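Local coordinates for protein coclaurine N-methyltransferase (Coptis japonica, PDB 6GKV) that transfers a methyl group from S-adenosyl-L-methionine to the ring nitrogen of coclaurine and probably of related tetrahydroisoquinolines in alkaloid biosynthesis, at residues Asn89-Cys94 with Asp113-Arg118. Numbering follows the deposited sequence.
Sequences NLKGSC and DLYCER. With SAH (S-adenosyl-L-homocysteine), chain C.
Lys91 and Tyr115 approach from opposite directions beside the S-adenosylhomocysteine pocket of a Rossmann-like methyltransferase fold, joining the loop 89-94 to helix 104-118. Lys91 NZ arrives at the edge of the phenol ring, close to its plane, and donates a 2.9 Å hydrogen bond to Tyr115 OH. Behind it, Lys91 CE rests 3.7 Å from Tyr115 CE2. The lysine chain runs extended from CG, anti to the backbone N (chi1 -171°), as far as CE; a bend at chi4 (-66°) then turns the ammonium toward its three acceptors. Two of these come from its own loop: Ser93 OG is 2.9 Å from Lys91 NZ, and Lys91 NZ sits above the plane of the Cys94 carbonyl, 37° out of it, 2.9 Å from Cys94 O. Tyr115 OH is also hydrogen-bonded to Glu226 OE1, so the phenol oxygen lies between the ammonium and a carboxylate. With an alanine here in place of Lys91 the ammonium is gone, which would probably leave Tyr115 OH, Ser93 OG and Cys94 O without their shared donor and open a gap beside the ring edge. Between the two segments the close contacts are those of Lys91 with Tyr115; Ala136 of helix 136-143 packs on the lysine and Ile197 on the tyrosine. Asp113 and Glu117, on the opposite face of the helix from Tyr115, are exposed. Helix and loop backbones stay well apart, with Cys94 CA 11.4 Å from Tyr115 CA. Lys91 probably helps position Ser93, whose OG is modelled very close to SAH O (2.4 Å, a doubtful length), while Gly92 N bonds SAH OXT at 3.2 Å.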
ATOM      1  N   ASN A  89     -31.094  -6.309 -11.154  1.00 62.39           N
ATOM      2  CA  ASN A  89     -30.514  -7.310 -10.255  1.00 68.63           C
ATOM      3  C   ASN A  89     -30.485  -6.854  -8.798  1.00 67.95           C
ATOM      4  O   ASN A  89     -30.069  -7.607  -7.913  1.00 74.40           O
ATOM      5  CB  ASN A  89     -29.089  -7.690 -10.684  1.00 73.94           C
ATOM      6  CG  ASN A  89     -28.960  -7.939 -12.174  1.00 86.08           C
ATOM      7  OD1 ASN A  89     -28.707  -7.018 -12.953  1.00 84.39           O
ATOM      8  ND2 ASN A  89     -29.133  -9.191 -12.575  1.00 98.36           N
ATOM      9  N   LEU A  90     -30.935  -5.627  -8.552  1.00 63.07           N
ATOM     10  CA  LEU A  90     -31.002  -5.101  -7.200  1.00 62.84           C
ATOM     11  C   LEU A  90     -29.610  -5.094  -6.591  1.00 65.83           C
ATOM     12  O   LEU A  90     -29.392  -5.579  -5.478  1.00 70.24           O
ATOM     13  CB  LEU A  90     -31.959  -5.926  -6.344  1.00 61.32           C
ATOM     14  CG  LEU A  90     -33.341  -6.170  -6.950  1.00 59.61           C
ATOM     15  CD1 LEU A  90     -34.176  -7.016  -6.017  1.00 53.70           C
ATOM     16  CD2 LEU A  90     -34.029  -4.861  -7.253  1.00 55.29           C
ATOM     17  N   LYS A  91     -28.660  -4.549  -7.338  1.00 62.67           N
ATOM     18  CA  LYS A  91     -27.299  -4.446  -6.857  1.00 58.03           C
ATOM     19  C   LYS A  91     -27.183  -3.195  -6.009  1.00 56.30           C
ATOM     20  O   LYS A  91     -27.335  -2.086  -6.516  1.00 66.62           O
ATOM     21  CB  LYS A  91     -26.321  -4.416  -8.027  1.00 53.33           C
ATOM     22  CG  LYS A  91     -24.847  -4.515  -7.621  1.00 44.43           C
ATOM     23  CD  LYS A  91     -23.954  -4.601  -8.858  1.00 40.99           C
ATOM     24  CE  LYS A  91     -22.636  -5.268  -8.522  1.00 40.26           C
ATOM     25  NZ  LYS A  91     -21.836  -4.440  -7.590  1.00 40.72           N
ATOM     26  N   GLY A  92     -26.922  -3.377  -4.718  1.00 45.43           N
ATOM     27  CA  GLY A  92     -26.874  -2.265  -3.780  1.00 41.02           C
ATOM     28  C   GLY A  92     -25.441  -1.876  -3.490  1.00 48.56           C
ATOM     29  O   GLY A  92     -25.079  -1.558  -2.352  1.00 55.25           O
ATOM     30  N   SER A  93     -24.631  -1.906  -4.548  1.00 42.35           N
ATOM     31  CA  SER A  93     -23.205  -1.629  -4.484  1.00 39.44           C
ATOM     32  C   SER A  93     -22.717  -1.128  -5.864  1.00 47.10           C
ATOM     33  O   SER A  93     -23.473  -1.134  -6.844  1.00 47.29           O
ATOM     34  CB  SER A  93     -22.446  -2.893  -4.066  1.00 41.99           C
ATOM     35  OG  SER A  93     -22.843  -4.010  -4.864  1.00 40.57           O
ATOM     36  N   CYS A  94     -21.455  -0.717  -5.948  1.00 41.85           N
ATOM     37  CA  CYS A  94     -20.951  -0.023  -7.138  1.00 43.68           C
ATOM     38  C   CYS A  94     -21.199  -0.737  -8.479  1.00 46.89           C
ATOM     39  O   CYS A  94     -20.939  -1.925  -8.622  1.00 52.09           O
ATOM     40  CB  CYS A  94     -19.454   0.231  -6.974  1.00 42.74           C
ATOM     41  SG  CYS A  94     -18.788   1.318  -8.217  1.00 57.47           S
ATOM     42  N   ASP A 113     -20.032  -9.233 -14.108  1.00 69.02           N
ATOM     43  CA  ASP A 113     -19.102  -9.899 -15.014  1.00 70.17           C
ATOM     44  C   ASP A 113     -17.656  -9.698 -14.580  1.00 66.17           C
ATOM     45  O   ASP A 113     -16.874 -10.649 -14.525  1.00 64.01           O
ATOM     46  CB  ASP A 113     -19.291  -9.386 -16.439  1.00 71.72           C
ATOM     47  CG  ASP A 113     -20.434 -10.076 -17.154  1.00 74.45           C
ATOM     48  OD1 ASP A 113     -20.963 -11.062 -16.599  1.00 69.16           O
ATOM     49  OD2 ASP A 113     -20.792  -9.646 -18.272  1.00 80.70           O
ATOM     50  N   LEU A 114     -17.309  -8.455 -14.259  1.00 57.67           N
ATOM     51  CA  LEU A 114     -15.950  -8.129 -13.844  1.00 58.57           C
ATOM     52  C   LEU A 114     -15.531  -8.878 -12.563  1.00 59.40           C
ATOM     53  O   LEU A 114     -14.370  -9.245 -12.408  1.00 67.80           O
ATOM     54  CB  LEU A 114     -15.814  -6.610 -13.662  1.00 53.97           C
ATOM     55  CG  LEU A 114     -14.425  -6.075 -13.321  1.00 51.03           C
ATOM     56  CD1 LEU A 114     -13.342  -6.605 -14.277  1.00 39.52           C
ATOM     57  CD2 LEU A 114     -14.426  -4.545 -13.263  1.00 39.28           C
ATOM     58  N   TYR A 115     -16.474  -9.107 -11.657  1.00 55.30           N
ATOM     59  CA  TYR A 115     -16.208  -9.885 -10.449  1.00 55.78           C
ATOM     60  C   TYR A 115     -15.821 -11.318 -10.798  1.00 55.73           C
ATOM     61  O   TYR A 115     -14.905 -11.884 -10.210  1.00 53.71           O
ATOM     62  CB  TYR A 115     -17.427  -9.923  -9.531  1.00 57.84           C
ATOM     63  CG  TYR A 115     -17.830  -8.611  -8.908  1.00 59.22           C
ATOM     64  CD1 TYR A 115     -16.896  -7.633  -8.628  1.00 55.10           C
ATOM     65  CD2 TYR A 115     -19.169  -8.373  -8.552  1.00 60.82           C
ATOM     66  CE1 TYR A 115     -17.278  -6.454  -8.001  1.00 44.67           C
ATOM     67  CE2 TYR A 115     -19.562  -7.189  -7.966  1.00 51.01           C
ATOM     68  CZ  TYR A 115     -18.609  -6.219  -7.707  1.00 43.94           C
ATOM     69  OH  TYR A 115     -19.002  -5.029  -7.126  1.00 41.50           O
ATOM     70  N   CYS A 116     -16.549 -11.900 -11.748  1.00 55.61           N
ATOM     71  CA  CYS A 116     -16.315 -13.279 -12.157  1.00 61.21           C
ATOM     72  C   CYS A 116     -14.987 -13.421 -12.848  1.00 58.13           C
ATOM     73  O   CYS A 116     -14.315 -14.432 -12.704  1.00 63.76           O
ATOM     74  CB  CYS A 116     -17.424 -13.768 -13.080  1.00 62.47           C
ATOM     75  SG  CYS A 116     -19.038 -13.621 -12.341  1.00 70.55           S
ATOM     76  N   GLU A 117     -14.632 -12.394 -13.606  1.00 58.09           N
ATOM     77  CA  GLU A 117     -13.349 -12.330 -14.285  1.00 65.95           C
ATOM     78  C   GLU A 117     -12.227 -12.273 -13.255  1.00 65.45           C
ATOM     79  O   GLU A 117     -11.323 -13.115 -13.262  1.00 67.11           O
ATOM     80  CB  GLU A 117     -13.320 -11.110 -15.208  1.00 76.08           C
ATOM     81  CG  GLU A 117     -12.077 -10.905 -16.055  1.00 82.15           C
ATOM     82  CD  GLU A 117     -12.237  -9.703 -16.990  1.00 90.77           C
ATOM     83  OE1 GLU A 117     -13.388  -9.410 -17.395  1.00 94.68           O
ATOM     84  OE2 GLU A 117     -11.226  -9.037 -17.306  1.00 90.41           O
ATOM     85  N   ARG A 118     -12.312 -11.304 -12.345  1.00 53.71           N
ATOM     86  CA  ARG A 118     -11.210 -11.044 -11.425  1.00 52.51           C
ATOM     87  C   ARG A 118     -11.098 -12.096 -10.311  1.00 54.07           C
ATOM     88  O   ARG A 118     -10.012 -12.352  -9.789  1.00 52.47           O
ATOM     89  CB  ARG A 118     -11.349  -9.632 -10.843  1.00 44.68           C
ATOM     90  CG  ARG A 118     -11.160  -8.554 -11.907  1.00 43.46           C
ATOM     91  CD  ARG A 118     -10.951  -7.170 -11.308  1.00 43.57           C
ATOM     92  NE  ARG A 118     -10.495  -6.237 -12.331  1.00 52.69           N
ATOM     93  CZ  ARG A 118     -10.471  -4.916 -12.201  1.00 48.27           C
ATOM     94  NH1 ARG A 118     -10.887  -4.338 -11.082  1.00 45.61           N
ATOM     95  NH2 ARG A 118     -10.023  -4.174 -13.195  1.00 44.86           N
TER
HETATM   96  N   SAH C 501     -23.109  -7.372  -1.280  1.00 52.43           N
HETATM   97  CA  SAH C 501     -24.412  -6.823  -1.627  1.00 58.27           C
HETATM   98  CB  SAH C 501     -24.830  -5.746  -0.636  1.00 61.14           C
HETATM   99  CG  SAH C 501     -23.701  -4.903  -0.050  1.00 62.33           C
HETATM  100  SD  SAH C 501     -24.310  -3.830   1.280  1.00 71.02           S
HETATM  101  C   SAH C 501     -24.424  -6.244  -3.033  1.00 56.36           C
HETATM  102  O   SAH C 501     -23.343  -6.020  -3.580  1.00 58.08           O
HETATM  103  OXT SAH C 501     -25.486  -5.990  -3.628  1.00 51.87           O
HETATM  104  C5' SAH C 501     -23.596  -4.854   2.597  1.00 53.42           C
HETATM  105  C4' SAH C 501     -24.236  -6.239   2.745  1.00 68.55           C
HETATM  106  O4' SAH C 501     -23.646  -6.944   3.826  1.00 70.32           O
HETATM  107  C3' SAH C 501     -25.729  -6.171   3.037  1.00 76.99           C
HETATM  108  O3' SAH C 501     -26.367  -7.236   2.379  1.00 82.08           O
HETATM  109  C2' SAH C 501     -25.857  -6.424   4.518  1.00 71.42           C
HETATM  110  O2' SAH C 501     -27.071  -7.091   4.761  1.00 71.09           O
HETATM  111  C1' SAH C 501     -24.633  -7.297   4.788  1.00 67.04           C
HETATM  112  N9  SAH C 501     -24.112  -7.169   6.168  1.00 62.24           N
HETATM  113  C8  SAH C 501     -23.774  -6.023   6.855  1.00 66.04           C
HETATM  114  N7  SAH C 501     -23.341  -6.376   8.093  1.00 65.32           N
HETATM  115  C5  SAH C 501     -23.398  -7.732   8.207  1.00 60.28           C
HETATM  116  C6  SAH C 501     -23.089  -8.621   9.243  1.00 69.53           C
HETATM  117  N6  SAH C 501     -22.630  -8.181  10.418  1.00 75.98           N
HETATM  118  N1  SAH C 501     -23.267  -9.978   9.045  1.00 67.44           N
HETATM  119  C2  SAH C 501     -23.752 -10.447   7.836  1.00 60.64           C
HETATM  120  N3  SAH C 501     -24.054  -9.567   6.818  1.00 50.05           N
HETATM  121  C4  SAH C 501     -23.883  -8.234   7.004  1.00 51.24           C